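Long-range contact in mandelate racemase/muconate lactonizing enzyme (Polaromonas sp., PDB 2OG9), which probably abstracts a proton next to a carboxylate to racemise a hydroxy acid or carry out a related reaction: residues 210-215 against 233-238. Residues are numbered along the deposited sequence; the frame is centred on the assembly and turned at random.
Sequences LMVDAN and FNLVWI
V212 and I238 pair as neighbours in a buried, parallel beta contact of the enolase-superfamily TIM barrel. Strand 210-213 leads through helix 220-230 to the loop 233-237 and strand 238-239, a beta-alpha-beta unit. Two backbone hydrogen bonds join the two segments: V236 N gives to L210 O at 2.7 Å, and V212 N gives to W237 O at 3.2 Å. A water bridges L210 N and N234 O just before them.

The two faces differ. Toward helix 220-230, V212 meets L235 at about a right angle, and L235 CD1 rests 3.7 Å from V212 CG2. I238 lies alongside V212, and its side chain also touches C227 and F230 of that helix.

Inside the barrel, selenomethionine M211 packs on W237. Its chain bends at chi2 (-88°) and again at chi3, which brings CE over the six-membered ring. CE lies 3.7 Å from the ring centroid, a CH-pi contact; SE stands farther above the same face. Y152 and W333 meet the W237 ring edge-to-face. With an alanine at W237, the M211 methyl would probably lose its aromatic surface and a gap would open beside Y152 and W333. M211 also lies alongside V236, with SE 4.1 Å from V236 CG2.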
loop_
_atom_site.group_PDB
_atom_site.type_symbol
_atom_site.label_atom_id
_atom_site.label_comp_id
_atom_site.label_asym_id
_atom_site.label_seq_id
_atom_site.Cartn_x
_atom_site.Cartn_y
_atom_site.Cartn_z
ATOM N N LEU A 210 21.715 -19.715 -24.047
ATOM C CA LEU A 210 22.570 -18.533 -24.110
ATOM C C LEU A 210 22.139 -17.454 -23.126
ATOM O O LEU A 210 20.945 -17.202 -22.950
ATOM C CB LEU A 210 22.548 -17.925 -25.515
ATOM C CG LEU A 210 23.074 -18.725 -26.707
ATOM C CD1 LEU A 210 23.001 -17.844 -27.948
ATOM C CD2 LEU A 210 24.511 -19.177 -26.463
HETATM N N MSE A 211 23.116 -16.821 -22.486
HETATM C CA MSE A 211 22.841 -15.732 -21.554
HETATM C C MSE A 211 23.834 -14.612 -21.812
HETATM O O MSE A 211 24.892 -14.845 -22.380
HETATM C CB MSE A 211 22.941 -16.194 -20.085
HETATM C CG MSE A 211 24.090 -17.129 -19.746
HETATM SE SE MSE A 211 23.607 -18.988 -20.005
HETATM C CE MSE A 211 23.136 -19.501 -18.179
ATOM N N VAL A 212 23.484 -13.390 -21.422
ATOM C CA VAL A 212 24.390 -12.264 -21.607
ATOM C C VAL A 212 24.623 -11.552 -20.278
ATOM O O VAL A 212 23.782 -11.601 -19.373
ATOM C CB VAL A 212 23.857 -11.251 -22.657
ATOM C CG1 VAL A 212 23.660 -11.946 -23.998
ATOM C CG2 VAL A 212 22.555 -10.625 -22.182
ATOM N N ASP A 213 25.776 -10.899 -20.168
ATOM C CA ASP A 213 26.167 -10.178 -18.963
ATOM C C ASP A 213 26.573 -8.768 -19.389
ATOM O O ASP A 213 27.557 -8.601 -20.113
ATOM C CB ASP A 213 27.357 -10.894 -18.320
ATOM C CG ASP A 213 27.686 -10.377 -16.937
ATOM O OD1 ASP A 213 27.239 -9.268 -16.571
ATOM O OD2 ASP A 213 28.412 -11.089 -16.212
ATOM N N ALA A 214 25.823 -7.760 -18.946
ATOM C CA ALA A 214 26.113 -6.372 -19.314
ATOM C C ALA A 214 27.034 -5.671 -18.325
ATOM O O ALA A 214 27.472 -4.545 -18.565
ATOM C CB ALA A 214 24.811 -5.589 -19.462
ATOM N N ASN A 215 27.316 -6.341 -17.212
ATOM C CA ASN A 215 28.192 -5.814 -16.170
ATOM C C ASN A 215 27.928 -4.362 -15.763
ATOM O O ASN A 215 28.843 -3.533 -15.766
ATOM C CB ASN A 215 29.656 -5.966 -16.593
ATOM C CG ASN A 215 30.017 -7.402 -16.932
ATOM O OD1 ASN A 215 29.551 -7.949 -17.935
ATOM N ND2 ASN A 215 30.842 -8.023 -16.091
ATOM N N PHE A 233 15.543 -13.403 -28.861
ATOM C CA PHE A 233 16.644 -14.347 -28.663
ATOM C C PHE A 233 16.354 -15.481 -27.684
ATOM O O PHE A 233 16.991 -16.532 -27.748
ATOM C CB PHE A 233 17.889 -13.596 -28.186
ATOM C CG PHE A 233 18.644 -12.903 -29.282
ATOM C CD1 PHE A 233 19.655 -13.566 -29.972
ATOM C CD2 PHE A 233 18.349 -11.586 -29.625
ATOM C CE1 PHE A 233 20.366 -12.925 -30.990
ATOM C CE2 PHE A 233 19.050 -10.938 -30.639
ATOM C CZ PHE A 233 20.061 -11.608 -31.323
ATOM N N ASN A 234 15.405 -15.272 -26.777
ATOM C CA ASN A 234 15.070 -16.285 -25.777
ATOM C C ASN A 234 16.284 -16.661 -24.932
ATOM O O ASN A 234 16.579 -17.843 -24.733
ATOM C CB ASN A 234 14.513 -17.549 -26.436
ATOM C CG ASN A 234 13.101 -17.368 -26.942
ATOM O OD1 ASN A 234 12.258 -16.780 -26.263
ATOM N ND2 ASN A 234 12.826 -17.886 -28.135
ATOM N N LEU A 235 16.990 -15.649 -24.443
ATOM C CA LEU A 235 18.164 -15.880 -23.614
ATOM C C LEU A 235 17.713 -16.445 -22.274
ATOM O O LEU A 235 16.576 -16.229 -21.859
ATOM C CB LEU A 235 18.909 -14.569 -23.373
ATOM C CG LEU A 235 19.436 -13.808 -24.590
ATOM C CD1 LEU A 235 19.983 -12.466 -24.125
ATOM C CD2 LEU A 235 20.512 -14.630 -25.295
ATOM N N VAL A 236 18.600 -17.172 -21.603
ATOM C CA VAL A 236 18.279 -17.730 -20.298
ATOM C C VAL A 236 18.086 -16.543 -19.364
ATOM O O VAL A 236 17.174 -16.526 -18.538
ATOM C CB VAL A 236 19.419 -18.623 -19.767
ATOM C CG1 VAL A 236 19.057 -19.163 -18.394
ATOM C CG2 VAL A 236 19.674 -19.768 -20.740
ATOM N N TRP A 237 18.957 -15.545 -19.499
ATOM C CA TRP A 237 18.847 -14.342 -18.688
ATOM C C TRP A 237 19.719 -13.206 -19.201
ATOM O O TRP A 237 20.593 -13.407 -20.046
ATOM C CB TRP A 237 19.203 -14.628 -17.214
ATOM C CG TRP A 237 20.660 -14.928 -16.930
ATOM C CD1 TRP A 237 21.745 -14.140 -17.219
ATOM C CD2 TRP A 237 21.178 -16.077 -16.246
ATOM N NE1 TRP A 237 22.899 -14.729 -16.754
ATOM C CE2 TRP A 237 22.579 -15.917 -16.154
ATOM C CE3 TRP A 237 20.591 -17.225 -15.698
ATOM C CZ2 TRP A 237 23.404 -16.868 -15.534
ATOM C CZ3 TRP A 237 21.413 -18.170 -15.082
ATOM C CH2 TRP A 237 22.801 -17.983 -15.007
ATOM N N ILE A 238 19.432 -12.007 -18.704
ATOM C CA ILE A 238 20.204 -10.813 -19.013
ATOM C C ILE A 238 20.730 -10.435 -17.632
ATOM O O ILE A 238 19.962 -10.084 -16.735
ATOM C CB ILE A 238 19.318 -9.695 -19.592
ATOM C CG1 ILE A 238 18.843 -10.100 -20.997
ATOM C CG2 ILE A 238 20.104 -8.377 -19.623
ATOM C CD1 ILE A 238 17.882 -9.114 -21.649
HETATM O O HOH W 1 18.932 -19.598 -24.637
#